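Local coordinates for calreticulin, putative (Trypanosoma cruzi, PDB 5HCF), which is probably an endoplasmic reticulum lectin chaperone whose globular domain, with a legume lectin fold, binds carbohydrate and peptide, at residues T1-K9 with F224-E235. Residues are numbered along the deposited sequence; the frame is centred on the assembly and turned at random.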
# COMPACT_ATOMS: atom_id res chain seq x y z
N THR A 1 7.04 15.28 11.05
CA THR A 1 6.43 15.43 9.73
C THR A 1 6.48 14.08 9.00
O THR A 1 5.56 13.73 8.26
CB THR A 1 7.13 16.52 8.90
OG1 THR A 1 7.24 17.72 9.69
CG2 THR A 1 6.35 16.82 7.64
N VAL A 2 7.56 13.33 9.21
CA VAL A 2 7.65 11.97 8.69
C VAL A 2 7.56 11.03 9.88
O VAL A 2 8.51 10.88 10.64
CB VAL A 2 8.96 11.70 7.92
CG1 VAL A 2 9.10 10.22 7.60
CG2 VAL A 2 9.00 12.52 6.64
N TYR A 3 6.41 10.38 10.04
CA TYR A 3 6.16 9.56 11.21
C TYR A 3 6.93 8.25 11.20
O TYR A 3 7.22 7.67 12.25
CB TYR A 3 4.67 9.24 11.35
CG TYR A 3 3.75 10.44 11.33
CD1 TYR A 3 3.89 11.47 12.26
CD2 TYR A 3 2.70 10.51 10.42
CE1 TYR A 3 3.03 12.55 12.25
CE2 TYR A 3 1.83 11.59 10.41
CZ TYR A 3 2.00 12.61 11.33
OH TYR A 3 1.13 13.68 11.31
N PHE A 4 7.28 7.78 10.01
CA PHE A 4 7.71 6.40 9.86
C PHE A 4 8.36 6.15 8.52
O PHE A 4 7.91 6.67 7.50
CB PHE A 4 6.49 5.48 10.05
CG PHE A 4 6.81 4.02 9.92
CD1 PHE A 4 7.27 3.30 11.01
CD2 PHE A 4 6.62 3.36 8.72
CE1 PHE A 4 7.55 1.95 10.90
CE2 PHE A 4 6.91 2.01 8.60
CZ PHE A 4 7.37 1.31 9.69
N HIS A 5 9.43 5.37 8.53
CA HIS A 5 10.12 5.01 7.30
C HIS A 5 10.79 3.65 7.45
O HIS A 5 11.90 3.55 7.98
CB HIS A 5 11.16 6.07 6.93
CG HIS A 5 11.85 5.80 5.62
ND1 HIS A 5 12.95 6.52 5.20
CD2 HIS A 5 11.59 4.90 4.64
CE1 HIS A 5 13.34 6.07 4.02
NE2 HIS A 5 12.53 5.08 3.66
N GLU A 6 10.13 2.60 6.97
CA GLU A 6 10.71 1.27 6.98
C GLU A 6 11.63 1.07 5.78
O GLU A 6 11.18 1.06 4.63
CB GLU A 6 9.61 0.20 6.98
CG GLU A 6 10.15 -1.22 7.09
CD GLU A 6 11.02 -1.41 8.31
OE1 GLU A 6 10.46 -1.50 9.43
OE2 GLU A 6 12.26 -1.46 8.17
N GLU A 7 12.92 0.92 6.05
CA GLU A 7 13.91 0.73 4.99
C GLU A 7 14.14 -0.75 4.73
O GLU A 7 14.74 -1.14 3.72
CB GLU A 7 15.23 1.41 5.35
CG GLU A 7 15.16 2.92 5.33
CD GLU A 7 16.27 3.56 6.13
OE1 GLU A 7 16.23 3.47 7.37
OE2 GLU A 7 17.18 4.16 5.51
N PHE A 8 13.65 -1.58 5.64
CA PHE A 8 13.87 -3.02 5.58
C PHE A 8 15.35 -3.34 5.44
O PHE A 8 15.74 -4.17 4.61
CB PHE A 8 13.06 -3.63 4.44
CG PHE A 8 11.62 -3.87 4.78
CD1 PHE A 8 11.28 -4.58 5.92
CD2 PHE A 8 10.61 -3.37 3.97
CE1 PHE A 8 9.95 -4.80 6.24
CE2 PHE A 8 9.28 -3.58 4.30
CZ PHE A 8 8.95 -4.30 5.43
N LYS A 9 16.16 -2.66 6.24
CA LYS A 9 17.57 -3.02 6.37
C LYS A 9 17.65 -4.25 7.27
O LYS A 9 18.58 -5.04 7.19
CB LYS A 9 18.38 -1.87 6.95
CG LYS A 9 18.77 -0.81 5.93
CD LYS A 9 19.51 0.35 6.58
CE LYS A 9 19.83 1.43 5.56
NZ LYS A 9 20.51 2.60 6.19
N PHE A 224 9.57 -5.74 -0.98
CA PHE A 224 8.97 -4.51 -0.47
C PHE A 224 10.05 -3.55 0.03
O PHE A 224 11.02 -3.98 0.65
CB PHE A 224 7.98 -4.80 0.66
CG PHE A 224 6.75 -5.55 0.21
CD1 PHE A 224 6.78 -6.91 -0.01
CD2 PHE A 224 5.55 -4.87 0.02
CE1 PHE A 224 5.65 -7.59 -0.42
CE2 PHE A 224 4.42 -5.55 -0.39
CZ PHE A 224 4.47 -6.91 -0.60
N LYS A 225 9.88 -2.26 -0.25
CA LYS A 225 10.82 -1.26 0.26
C LYS A 225 10.15 0.06 0.65
O LYS A 225 9.06 0.39 0.20
CB LYS A 225 11.90 -0.96 -0.79
CG LYS A 225 12.98 -2.02 -0.90
CD LYS A 225 13.94 -1.70 -2.04
CE LYS A 225 14.65 -0.37 -1.81
NZ LYS A 225 15.30 -0.32 -0.48
N ASP A 226 10.85 0.80 1.51
CA ASP A 226 10.53 2.19 1.82
C ASP A 226 9.06 2.46 2.13
O ASP A 226 8.39 3.22 1.42
CB ASP A 226 10.98 3.08 0.66
CG ASP A 226 12.47 3.01 0.41
OD1 ASP A 226 13.25 3.48 1.27
OD2 ASP A 226 12.87 2.46 -0.64
N ILE A 227 8.56 1.84 3.20
CA ILE A 227 7.23 2.18 3.70
C ILE A 227 7.30 3.50 4.46
O ILE A 227 7.78 3.55 5.59
CB ILE A 227 6.66 1.07 4.60
CG1 ILE A 227 6.58 -0.24 3.82
CG2 ILE A 227 5.29 1.47 5.14
CD1 ILE A 227 6.12 -1.42 4.65
N VAL A 228 6.84 4.57 3.82
CA VAL A 228 6.89 5.90 4.40
C VAL A 228 5.51 6.43 4.76
O VAL A 228 4.56 6.27 3.99
CB VAL A 228 7.56 6.90 3.44
CG1 VAL A 228 7.73 8.25 4.11
CG2 VAL A 228 8.90 6.37 2.96
N ILE A 229 5.40 7.05 5.92
CA ILE A 229 4.16 7.67 6.34
C ILE A 229 4.44 9.03 7.00
O ILE A 229 5.32 9.15 7.85
CB ILE A 229 3.37 6.76 7.31
CG1 ILE A 229 3.21 5.37 6.70
CG2 ILE A 229 2.00 7.36 7.62
CD1 ILE A 229 2.47 4.39 7.58
N GLY A 230 3.67 10.04 6.59
CA GLY A 230 3.86 11.40 7.08
C GLY A 230 2.65 12.28 6.86
O GLY A 230 1.57 11.80 6.49
N ASP A 231 2.81 13.58 7.08
CA ASP A 231 1.71 14.52 6.91
C ASP A 231 2.00 15.60 5.87
O ASP A 231 1.24 16.56 5.74
CB ASP A 231 1.36 15.17 8.26
CG ASP A 231 2.51 15.96 8.85
OD1 ASP A 231 3.57 16.07 8.20
OD2 ASP A 231 2.37 16.46 9.99
N ASP A 232 3.10 15.44 5.15
CA ASP A 232 3.47 16.37 4.10
C ASP A 232 3.80 15.64 2.80
O ASP A 232 4.63 14.72 2.80
CB ASP A 232 4.66 17.23 4.53
CG ASP A 232 5.07 18.23 3.47
OD1 ASP A 232 5.80 17.84 2.53
OD2 ASP A 232 4.67 19.41 3.57
N LEU A 233 3.17 16.05 1.71
CA LEU A 233 3.29 15.33 0.44
C LEU A 233 4.65 15.51 -0.24
O LEU A 233 5.25 14.53 -0.68
CB LEU A 233 2.18 15.74 -0.52
CG LEU A 233 2.22 15.06 -1.88
CD1 LEU A 233 2.18 13.55 -1.73
CD2 LEU A 233 1.08 15.54 -2.75
N LYS A 234 5.10 16.76 -0.36
CA LYS A 234 6.39 17.03 -1.00
C LYS A 234 7.53 16.32 -0.28
O LYS A 234 8.44 15.80 -0.92
CB LYS A 234 6.68 18.53 -1.06
CG LYS A 234 5.95 19.26 -2.18
CD LYS A 234 5.94 20.76 -1.95
CE LYS A 234 5.18 21.48 -3.05
NZ LYS A 234 5.10 22.94 -2.78
N GLU A 235 7.47 16.32 1.04
CA GLU A 235 8.47 15.65 1.86
C GLU A 235 8.61 14.18 1.49
O GLU A 235 9.72 13.65 1.35
CB GLU A 235 8.13 15.79 3.34
CG GLU A 235 9.34 15.70 4.24
CD GLU A 235 9.00 15.97 5.69
OE1 GLU A 235 8.11 15.26 6.21
OE2 GLU A 235 9.61 16.87 6.30
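Two antiparallel strands of the legume lectin fold, V2-E6 at the N-terminus and strand 223-230, which leads into helix 233-243, pair by backbone hydrogen bonds, with two beta bulges breaking the register. In the classic bulge, Y3 and F4 both face I229. I229 O accepts weak bonds from Y3 N and F4 N, while I229 N reaches F4 O at 3.0 Å. In the G1 bulge, D226 and I227 face E6. E6 N donates to I227 O at 2.9 Å, and I227 N returns a weak bond to E6 O. Past the first bulge, D231 N binds T1 O at 3.0 Å.

On one face of the pair, H5 has CG anti to the backbone N (chi1 -176°), which lays the imidazole alongside D226. H5 NE2 gives a nearly straight bond, 3.0 Å, to the anti lone pair of D226 OD1, almost in the ring plane. The ring and carboxylate planes are 36° apart. V228 CG2 packs against H5 CD2 at 3.5 Å.

On the other face, F4 lies beside I227, with CE2 3.9 Å from I227 CG2. Farther along, F8 puts CE2 3.8 Å from I227 CD1, and E6 CG covers one face of the F8 ring.

H13 and W14 donate to E6 OE1, and F8 N donates to E6 OE2. Helix 233-243 covers H5 and V228, with D232 as its N-cap. F4 and I229 face strand 50-62 of the second sheet, and strands 42-45 and 69-76 also pair with strand 223-230.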